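Aq_2013 protein (Aquifex aeolicus, PDB 2P6C) is of unknown function but belongs to the UPF0047 (YjbQ) family and forms a three-subunit assembly. Local coordinates at residues A[3-8]-A[131-136]; A[9-14]-A[125-130]; A[47-52]-A[120-125]. All blocks are in the same frame, centred on the assembly; numbering follows the deposited sequence.

How the contacts relate
Contacts 1 and 2 are consecutive lengths of one pairing, strand 2-10 against strand 128-136. Their centres lie about 19 Å apart, and a probable backbone bond from V130 N to L8 O (2.7 Å) joins them. Contact 3 belongs to a second sheet. It sits about 9 Å from contact 2, centre to centre, and stays about 6 Å from contact 1 at the nearest atoms. K128 ties contacts 2 and 3 together: its NZ reaches T47 OG1 at 2.6 Å and E121 OE2 at 2.9 Å. R126 and T47, one from each contact, bind the same phosphate ion, probably picked up from the crystallisation liquor, though such ions often mark pockets. Contact 1 is touched by both other subunits, contact 2 by neither.

Contact 1: A[3-8]-A[131-136]; sequences AYTKYL and VIKIIG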
loop_
_atom_site.group_PDB
_atom_site.type_symbol
_atom_site.label_atom_id
_atom_site.label_comp_id
_atom_site.label_asym_id
_atom_site.label_seq_id
_atom_site.Cartn_x
_atom_site.Cartn_y
_atom_site.Cartn_z
ATOM N N ALA A 3 9.119 19.803 -7.388
ATOM C CA ALA A 3 8.877 19.049 -6.164
ATOM C C ALA A 3 8.219 20.021 -5.189
ATOM O O ALA A 3 8.563 21.205 -5.141
ATOM C CB ALA A 3 10.182 18.524 -5.603
ATOM N N TYR A 4 7.280 19.508 -4.412
ATOM C CA TYR A 4 6.538 20.339 -3.491
ATOM C C TYR A 4 6.235 19.522 -2.242
ATOM O O TYR A 4 5.799 18.376 -2.343
ATOM C CB TYR A 4 5.252 20.771 -4.195
ATOM C CG TYR A 4 4.400 21.650 -3.353
ATOM C CD1 TYR A 4 4.690 23.003 -3.240
ATOM C CD2 TYR A 4 3.382 21.118 -2.560
ATOM C CE1 TYR A 4 4.004 23.810 -2.348
ATOM C CE2 TYR A 4 2.685 21.927 -1.655
ATOM C CZ TYR A 4 3.013 23.273 -1.553
ATOM O OH TYR A 4 2.420 24.087 -0.613
ATOM N N THR A 5 6.479 20.101 -1.071
ATOM C CA THR A 5 6.232 19.404 0.176
ATOM C C THR A 5 5.334 20.227 1.080
ATOM O O THR A 5 5.456 21.450 1.138
ATOM C CB THR A 5 7.551 19.140 0.900
ATOM O OG1 THR A 5 8.463 18.495 0.007
ATOM C CG2 THR A 5 7.328 18.250 2.114
ATOM N N LYS A 6 4.416 19.548 1.762
ATOM C CA LYS A 6 3.487 20.194 2.687
ATOM C C LYS A 6 3.076 19.184 3.749
ATOM O O LYS A 6 2.789 18.026 3.432
ATOM C CB LYS A 6 2.244 20.705 1.952
ATOM C CG LYS A 6 1.228 21.413 2.850
ATOM C CD LYS A 6 1.617 22.864 3.129
ATOM C CE LYS A 6 0.444 23.668 3.694
ATOM N NZ LYS A 6 -0.697 23.754 2.733
ATOM N N TYR A 7 3.068 19.619 5.007
ATOM C CA TYR A 7 2.684 18.756 6.117
ATOM C C TYR A 7 1.344 19.193 6.703
ATOM O O TYR A 7 1.104 20.381 6.928
ATOM C CB TYR A 7 3.742 18.789 7.230
ATOM C CG TYR A 7 5.135 18.411 6.780
ATOM C CD1 TYR A 7 5.945 19.328 6.111
ATOM C CD2 TYR A 7 5.640 17.130 7.007
ATOM C CE1 TYR A 7 7.218 18.983 5.681
ATOM C CE2 TYR A 7 6.918 16.773 6.579
ATOM C CZ TYR A 7 7.700 17.705 5.915
ATOM O OH TYR A 7 8.955 17.357 5.474
ATOM N N LEU A 8 0.468 18.228 6.940
ATOM C CA LEU A 8 -0.825 18.513 7.527
ATOM C C LEU A 8 -0.768 18.016 8.963
ATOM O O LEU A 8 -0.275 16.917 9.232
ATOM C CB LEU A 8 -1.937 17.801 6.752
ATOM C CG LEU A 8 -2.024 18.129 5.259
ATOM C CD1 LEU A 8 -3.205 17.379 4.660
ATOM C CD2 LEU A 8 -2.171 19.629 5.044
ATOM N N VAL A 131 2.310 13.768 5.624
ATOM C CA VAL A 131 3.142 14.438 4.583
ATOM C C VAL A 131 2.538 14.286 3.221
ATOM O O VAL A 131 1.977 13.245 2.876
ATOM C CB VAL A 131 4.632 13.957 4.588
ATOM C CG1 VAL A 131 4.739 12.439 4.432
ATOM C CG2 VAL A 131 5.390 14.603 3.440
ATOM N N ILE A 132 2.581 15.415 2.478
ATOM C CA ILE A 132 2.223 15.437 1.064
ATOM C C ILE A 132 3.479 15.734 0.270
ATOM O O ILE A 132 4.098 16.755 0.424
ATOM C CB ILE A 132 1.209 16.557 0.771
ATOM C CG1 ILE A 132 -0.087 16.316 1.541
ATOM C CG2 ILE A 132 0.860 16.555 -0.737
ATOM C CD1 ILE A 132 -1.009 17.535 1.540
ATOM N N LYS A 133 3.868 14.772 -0.564
ATOM C CA LYS A 133 5.053 14.994 -1.359
ATOM C C LYS A 133 4.723 14.810 -2.829
ATOM O O LYS A 133 4.267 13.759 -3.262
ATOM C CB LYS A 133 6.110 13.976 -0.931
ATOM C CG LYS A 133 7.484 14.286 -1.528
ATOM C CD LYS A 133 8.090 15.562 -0.943
ATOM C CE LYS A 133 9.623 15.566 -1.021
ATOM N NZ LYS A 133 10.162 16.522 -0.056
ATOM N N ILE A 134 4.917 15.927 -3.564
ATOM C CA ILE A 134 4.607 15.954 -4.995
ATOM C C ILE A 134 5.856 16.146 -5.838
ATOM O O ILE A 134 6.732 16.940 -5.524
ATOM C CB ILE A 134 3.660 17.138 -5.250
ATOM C CG1 ILE A 134 2.322 16.854 -4.540
ATOM C CG2 ILE A 134 3.402 17.236 -6.772
ATOM C CD1 ILE A 134 1.278 17.984 -4.510
ATOM N N ILE A 135 5.957 15.375 -6.933
ATOM C CA ILE A 135 7.085 15.493 -7.920
ATOM C C ILE A 135 6.463 15.372 -9.299
ATOM O O ILE A 135 5.474 14.679 -9.503
ATOM C CB ILE A 135 8.274 14.516 -7.726
ATOM C CG1 ILE A 135 7.827 13.029 -7.898
ATOM C CG2 ILE A 135 8.935 14.639 -6.322
ATOM C CD1 ILE A 135 8.948 11.953 -8.040
ATOM N N GLY A 136 7.087 16.007 -10.281
ATOM C CA GLY A 136 6.628 15.906 -11.651
ATOM C C GLY A 136 6.938 17.226 -12.320
ATOM O O GLY A 136 7.835 17.966 -11.888
#
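V131 opens the run lying alongside Y7, both pointing the same way, and its CG2 meets ring atom CE2 of Y7 at 4.1 Å. The hydroxyl of that tyrosine goes on to bond D110 of the second subunit. I132 pairs with K6 through two backbone bonds, I132 N to K6 O at 2.8 Å and K6 N to I132 O at 3.1 Å. On the same face its CD1 rests on CD1 of L8 (3.8 Å). K133 leaves the other face and crosses T5 at a slant. A kink at its second torsion (chi2 68°) swings the chain toward the neighbouring strand, where NZ donates to T5 OG1 at 2.6 Å. The ammonium group also forms a salt bridge with E36 and a hydrogen bond with T105, both of the second subunit, so it probably helps to join the two subunits. I134 is the next hydrogen-bonded partner, and its N points almost straight at Y4 O (2.9 Å, 174°). I135 CG2 touches CB of A3 at 4.1 Å, and the side chain packs on I135 of both other subunits. Helix 22-32 covers the face carrying Y4, L8 and I134. Strand 2-10 is the outer strand of this chain's four-stranded antiparallel sheet, and strand 128-136 lies between it and strand 37-43.

Contact 2: A[9-14]-A[125-130]; sequences TFNTKK and QRPKRV. With PO4 (phosphate ion), chain D; PO4 (phosphate ion), chain C.
F10 and V130 meet at the ring's edge: CG2 of the valine sits near the ring plane, 3.4 Å from CE2. The aromatic ring also stacks with Y119, which brings it against the second sheet. On the opposite side of the strand pair, T9 slants across R129, its OG1 lying 3.5 Å from CG of the arginine. The backbones of F10 and K128 form a hydrogen-bonded antiparallel pair, F10 N donating to K128 O and K128 N to F10 O. Further on, a water links T12 N to R126 O. T12 OG1 stands between its own backbone N and carbonyl carbon (chi1 63°), which lets it receive Q125 N at 3.1 Å while donating to K14 O at 2.6 Å. Thus one hydroxyl stitches both loops together. Q125 extends over this turn; its NE2 gives K13 O a bond of 3.0 Å, with the acceptor close to the amide plane but the donor tilted 34° from the plane of the K13 carbonyl. The same NE2 has a weak bond to the phosphate of chain D. R126 presents the edge of its guanidinium to the phosphate of chain C, with NH2 2.5 Å from O4, and CD of K128 lies 3.9 Å above the centre of one face. D123 forms a salt bridge with R126 NH2, while K128 NZ is held by T47, E121 and the carbonyl of D123. The strand pair runs on into two loops that stay side by side, and here R126, H45 and T47 all bond the chain C phosphate, which probably comes from the crystallisation liquor but may mark a pocket for an anionic group.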
loop_
_atom_site.group_PDB
_atom_site.type_symbol
_atom_site.label_atom_id
_atom_site.label_comp_id
_atom_site.label_asym_id
_atom_site.label_seq_id
_atom_site.Cartn_x
_atom_site.Cartn_y
_atom_site.Cartn_z
ATOM N N THR A 9 -1.254 18.836 9.886
ATOM C CA THR A 9 -1.239 18.463 11.294
ATOM C C THR A 9 -2.649 18.273 11.844
ATOM O O THR A 9 -3.555 19.079 11.594
ATOM C CB THR A 9 -0.497 19.514 12.152
ATOM O OG1 THR A 9 0.872 19.569 11.736
ATOM C CG2 THR A 9 -0.555 19.144 13.633
ATOM N N PHE A 10 -2.829 17.190 12.590
ATOM C CA PHE A 10 -4.119 16.886 13.187
ATOM C C PHE A 10 -3.920 16.624 14.666
ATOM O O PHE A 10 -2.850 16.206 15.119
ATOM C CB PHE A 10 -4.733 15.642 12.545
ATOM C CG PHE A 10 -4.819 15.715 11.049
ATOM C CD1 PHE A 10 -5.911 16.311 10.418
ATOM C CD2 PHE A 10 -3.801 15.183 10.268
ATOM C CE1 PHE A 10 -5.984 16.364 9.031
ATOM C CE2 PHE A 10 -3.859 15.230 8.887
ATOM C CZ PHE A 10 -4.953 15.820 8.262
ATOM N N ASN A 11 -4.982 16.920 15.397
ATOM C CA ASN A 11 -5.089 16.701 16.827
ATOM C C ASN A 11 -6.567 16.487 17.053
ATOM O O ASN A 11 -7.266 17.354 17.553
ATOM C CB ASN A 11 -4.565 17.895 17.624
ATOM C CG ASN A 11 -4.490 17.605 19.115
ATOM O OD1 ASN A 11 -5.057 16.624 19.592
ATOM N ND2 ASN A 11 -3.781 18.455 19.856
ATOM N N THR A 12 -7.018 15.310 16.627
ATOM C CA THR A 12 -8.403 14.899 16.702
ATOM C C THR A 12 -9.008 15.024 18.080
ATOM O O THR A 12 -8.337 14.881 19.105
ATOM C CB THR A 12 -8.564 13.454 16.232
ATOM O OG1 THR A 12 -7.844 12.584 17.115
ATOM C CG2 THR A 12 -8.010 13.310 14.828
ATOM N N LYS A 13 -10.304 15.293 18.081
ATOM C CA LYS A 13 -10.984 15.473 19.297
ATOM C C LYS A 13 -11.191 14.081 19.991
ATOM O O LYS A 13 -11.315 13.978 21.204
ATOM C CB LYS A 13 -12.250 16.234 18.845
ATOM C CG LYS A 13 -12.885 17.021 19.992
ATOM C CD LYS A 13 -14.409 17.088 19.878
ATOM C CE LYS A 13 -15.110 16.481 21.097
ATOM N NZ LYS A 13 -16.515 16.233 20.783
ATOM N N LYS A 14 -11.179 13.005 19.207
ATOM C CA LYS A 14 -11.364 11.612 19.637
ATOM C C LYS A 14 -10.151 10.758 19.395
ATOM O O LYS A 14 -9.360 11.016 18.496
ATOM C CB LYS A 14 -12.471 10.978 18.835
ATOM C CG LYS A 14 -13.866 11.378 19.293
ATOM C CD LYS A 14 -14.762 11.666 18.104
ATOM C CE LYS A 14 -15.739 10.525 17.833
ATOM N NZ LYS A 14 -16.547 10.869 16.681
ATOM N N GLN A 125 -6.013 12.649 19.556
ATOM C CA GLN A 125 -6.046 13.581 20.679
ATOM C C GLN A 125 -4.663 14.168 20.971
ATOM O O GLN A 125 -4.415 14.688 22.053
ATOM C CB GLN A 125 -6.628 12.916 21.931
ATOM C CG GLN A 125 -8.102 12.581 21.775
ATOM C CD GLN A 125 -8.720 12.038 23.047
ATOM O OE1 GLN A 125 -8.019 11.479 23.895
ATOM N NE2 GLN A 125 -10.026 12.229 23.207
ATOM N N ARG A 126 -3.768 14.084 19.988
ATOM C CA ARG A 126 -2.466 14.705 20.089
ATOM C C ARG A 126 -1.952 15.045 18.703
ATOM O O ARG A 126 -2.409 14.521 17.695
ATOM C CB ARG A 126 -1.519 13.716 20.768
ATOM C CG ARG A 126 -1.465 12.374 20.038
ATOM C CD ARG A 126 -0.570 11.364 20.763
ATOM N NE ARG A 126 -0.910 9.996 20.362
ATOM C CZ ARG A 126 -0.053 9.365 19.539
ATOM N NH1 ARG A 126 1.046 9.977 19.131
ATOM N NH2 ARG A 126 -0.318 8.119 19.137
ATOM N N PRO A 127 -1.009 16.003 18.636
ATOM C CA PRO A 127 -0.486 16.487 17.360
ATOM C C PRO A 127 0.237 15.416 16.549
ATOM O O PRO A 127 1.235 14.858 16.989
ATOM C CB PRO A 127 0.442 17.629 17.783
ATOM C CG PRO A 127 0.010 18.020 19.178
ATOM C CD PRO A 127 -0.303 16.655 19.760
ATOM N N LYS A 128 -0.296 15.126 15.367
ATOM C CA LYS A 128 0.275 14.130 14.460
ATOM C C LYS A 128 0.227 14.687 13.045
ATOM O O LYS A 128 -0.708 15.408 12.677
ATOM C CB LYS A 128 -0.508 12.822 14.576
ATOM C CG LYS A 128 -0.328 12.171 15.944
ATOM C CD LYS A 128 -1.404 11.150 16.308
ATOM C CE LYS A 128 -1.173 9.795 15.669
ATOM N NZ LYS A 128 -1.869 8.707 16.433
ATOM N N ARG A 129 1.226 14.355 12.239
ATOM C CA ARG A 129 1.257 14.904 10.897
ATOM C C ARG A 129 1.125 13.891 9.760
ATOM O O ARG A 129 1.395 12.694 9.905
ATOM C CB ARG A 129 2.560 15.694 10.680
ATOM C CG ARG A 129 2.931 16.741 11.736
ATOM C CD ARG A 129 4.274 17.361 11.333
ATOM N NE ARG A 129 5.298 16.326 11.412
ATOM C CZ ARG A 129 6.478 16.345 10.791
ATOM N NH1 ARG A 129 6.846 17.359 9.999
ATOM N NH2 ARG A 129 7.314 15.332 10.980
ATOM N N VAL A 130 0.697 14.428 8.626
ATOM C CA VAL A 130 0.577 13.728 7.367
ATOM C C VAL A 130 1.462 14.492 6.393
ATOM O O VAL A 130 1.437 15.721 6.406
ATOM C CB VAL A 130 -0.873 13.809 6.855
ATOM C CG1 VAL A 130 -0.889 13.532 5.352
ATOM C CG2 VAL A 130 -1.792 12.818 7.564
HETATM P P PO4 D . -12.673 9.591 22.869
HETATM O O1 PO4 D . -12.124 10.220 24.096
HETATM O O2 PO4 D . -13.134 10.651 22.036
HETATM O O3 PO4 D . -11.675 8.704 22.380
HETATM O O4 PO4 D . -13.898 8.726 23.266
HETATM P P PO4 C . 2.904 7.852 17.657
HETATM O O1 PO4 C . 3.861 7.907 18.792
HETATM O O2 PO4 C . 2.443 9.184 17.448
HETATM O O3 PO4 C . 3.562 7.167 16.599
HETATM O O4 PO4 C . 1.691 6.981 18.079
HETATM O O HOH W 1 -4.727 13.470 16.245
#

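Contact 3: A[47-52]-A[120-125]; sequences TSSVII and AEFDGQ. With PO4 (phosphate ion), chain D; PO4 (phosphate ion), chain C.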
loop_
_atom_site.group_PDB
_atom_site.type_symbol
_atom_site.label_atom_id
_atom_site.label_comp_id
_atom_site.label_asym_id
_atom_site.label_seq_id
_atom_site.Cartn_x
_atom_site.Cartn_y
_atom_site.Cartn_z
ATOM N N THR A 47 0.205 4.893 14.226
ATOM C CA THR A 47 -1.102 4.711 14.846
ATOM C C THR A 47 -2.223 5.475 14.113
ATOM O O THR A 47 -3.276 5.768 14.663
ATOM C CB THR A 47 -0.981 5.189 16.292
ATOM O OG1 THR A 47 -0.452 6.517 16.298
ATOM C CG2 THR A 47 -0.027 4.274 17.066
ATOM N N SER A 48 -1.939 5.786 12.854
ATOM C CA SER A 48 -2.851 6.491 11.978
ATOM C C SER A 48 -2.431 6.202 10.541
ATOM O O SER A 48 -1.265 5.886 10.275
ATOM C CB SER A 48 -2.798 7.999 12.256
ATOM O OG SER A 48 -1.524 8.553 11.969
ATOM N N SER A 49 -3.382 6.315 9.619
ATOM C CA SER A 49 -3.114 6.082 8.185
ATOM C C SER A 49 -3.886 7.067 7.285
ATOM O O SER A 49 -4.923 7.605 7.671
ATOM C CB SER A 49 -3.542 4.638 7.826
ATOM O OG SER A 49 -2.749 3.672 8.533
ATOM N N VAL A 50 -3.272 7.375 6.083
ATOM C CA VAL A 50 -4.009 7.933 4.936
ATOM C C VAL A 50 -4.486 6.795 4.077
ATOM O O VAL A 50 -3.744 5.919 3.642
ATOM C CB VAL A 50 -3.122 8.858 4.088
ATOM C CG1 VAL A 50 -3.928 9.402 2.885
ATOM C CG2 VAL A 50 -2.634 10.033 4.908
ATOM N N ILE A 51 -5.829 6.813 3.929
ATOM C CA ILE A 51 -6.606 5.777 3.194
ATOM C C ILE A 51 -7.482 6.511 2.180
ATOM O O ILE A 51 -7.809 7.681 2.334
ATOM C CB ILE A 51 -7.444 4.761 4.119
ATOM C CG1 ILE A 51 -8.539 5.529 4.863
ATOM C CG2 ILE A 51 -6.518 4.134 5.177
ATOM C CD1 ILE A 51 -9.565 4.603 5.520
ATOM N N ILE A 52 -7.916 5.748 1.186
ATOM C CA ILE A 52 -8.911 6.185 0.228
ATOM C C ILE A 52 -10.118 5.309 0.375
ATOM O O ILE A 52 -10.054 4.092 0.248
ATOM C CB ILE A 52 -8.370 6.052 -1.205
ATOM C CG1 ILE A 52 -7.376 7.182 -1.490
ATOM C CG2 ILE A 52 -9.524 6.181 -2.215
ATOM C CD1 ILE A 52 -6.641 6.999 -2.818
ATOM N N ALA A 120 -7.141 8.655 8.636
ATOM C CA ALA A 120 -7.823 7.798 9.577
ATOM C C ALA A 120 -7.020 7.690 10.885
ATOM O O ALA A 120 -5.979 7.041 10.968
ATOM C CB ALA A 120 -8.033 6.445 8.892
ATOM N N GLU A 121 -7.501 8.421 11.904
ATOM C CA GLU A 121 -6.858 8.491 13.196
ATOM C C GLU A 121 -7.259 7.252 14.046
ATOM O O GLU A 121 -8.430 6.950 14.237
ATOM C CB GLU A 121 -7.206 9.878 13.843
ATOM C CG GLU A 121 -6.615 10.024 15.246
ATOM C CD GLU A 121 -5.106 9.979 15.159
ATOM O OE1 GLU A 121 -4.503 11.004 14.874
ATOM O OE2 GLU A 121 -4.542 8.906 15.375
ATOM N N PHE A 122 -6.288 6.518 14.586
ATOM C CA PHE A 122 -6.588 5.349 15.413
ATOM C C PHE A 122 -6.193 5.513 16.885
ATOM O O PHE A 122 -6.550 4.680 17.724
ATOM C CB PHE A 122 -5.910 4.107 14.826
ATOM C CG PHE A 122 -6.253 3.860 13.382
ATOM C CD1 PHE A 122 -7.576 3.888 12.957
ATOM C CD2 PHE A 122 -5.254 3.610 12.448
ATOM C CE1 PHE A 122 -7.905 3.675 11.622
ATOM C CE2 PHE A 122 -5.573 3.394 11.101
ATOM C CZ PHE A 122 -6.901 3.428 10.690
ATOM N N ASP A 123 -5.460 6.586 17.185
ATOM C CA ASP A 123 -5.003 6.987 18.525
ATOM C C ASP A 123 -4.680 8.454 18.605
ATOM O O ASP A 123 -3.579 8.919 18.840
ATOM C CB ASP A 123 -3.749 6.176 18.862
ATOM C CG ASP A 123 -3.354 6.374 20.325
ATOM O OD1 ASP A 123 -4.225 6.723 21.125
ATOM O OD2 ASP A 123 -2.194 6.136 20.654
ATOM N N GLY A 124 -5.725 9.233 18.365
ATOM C CA GLY A 124 -5.539 10.659 18.296
ATOM C C GLY A 124 -5.507 11.420 19.625
ATOM O O GLY A 124 -5.054 10.925 20.653
ATOM N N GLN A 125 -6.013 12.649 19.556
ATOM C CA GLN A 125 -6.046 13.581 20.679
ATOM C C GLN A 125 -4.663 14.168 20.971
ATOM O O GLN A 125 -4.415 14.688 22.053
ATOM C CB GLN A 125 -6.628 12.916 21.931
ATOM C CG GLN A 125 -8.102 12.581 21.775
ATOM C CD GLN A 125 -8.720 12.038 23.047
ATOM O OE1 GLN A 125 -8.019 11.479 23.895
ATOM N NE2 GLN A 125 -10.026 12.229 23.207
HETATM P P PO4 D . -12.673 9.591 22.869
HETATM O O1 PO4 D . -12.124 10.220 24.096
HETATM O O2 PO4 D . -13.134 10.651 22.036
HETATM O O3 PO4 D . -11.675 8.704 22.380
HETATM O O4 PO4 D . -13.898 8.726 23.266
HETATM P P PO4 C . 2.904 7.852 17.657
HETATM O O1 PO4 C . 3.861 7.907 18.792
HETATM O O2 PO4 C . 2.443 9.184 17.448
HETATM O O3 PO4 C . 3.562 7.167 16.599
HETATM O O4 PO4 C . 1.691 6.981 18.079
#
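S49 and A120 pair through two backbone bonds, S49 N to A120 O at 3.0 Å and A120 N to S49 O at 2.6 Å, before F122 N reaches back to T47 O at 3.1 Å in the plane of that carbonyl. This is the antiparallel edge of a three-stranded sheet, with strand 116-121 in the middle and strands 48-53 and 17-20 flanking it. The F122 ring folds back over its own strand: A120 O lies 3.6 Å above the centre of one face, while S49 OG comes to the ring's edge. Having CG anti to the carbonyl carbon (chi1 -54°) lays the ring there; CB itself lies 3.1 Å from T47 O. Helix 87-96 packs on the ring through A89 and T96, and T96 also bonds the hydroxyl of S49. Further along the strand, CD1 of I51 touches CB of A120 in an apolar contact. E121, on the other face, bends at its second torsion (chi2 63°) and turns OE2 back to the loop, where D123 N donates to it at 3.1 Å. That bond arrives on the anti side of the carboxylate, 22° out of its plane. OE1 is hydrogen-bonded to Y119 OH, so with K128 at OE2 both oxygens have partners in this buried place. S48 OG bonds S43 and Y119. D123 rests its CB on CB of T47 (3.9 Å), with its carboxylate bonded to N86 as well as to R126. Just ahead of the strand, OG1 of T47, which also bonds NZ of K128, donates to O4 of the phosphate of chain C at 2.8 Å.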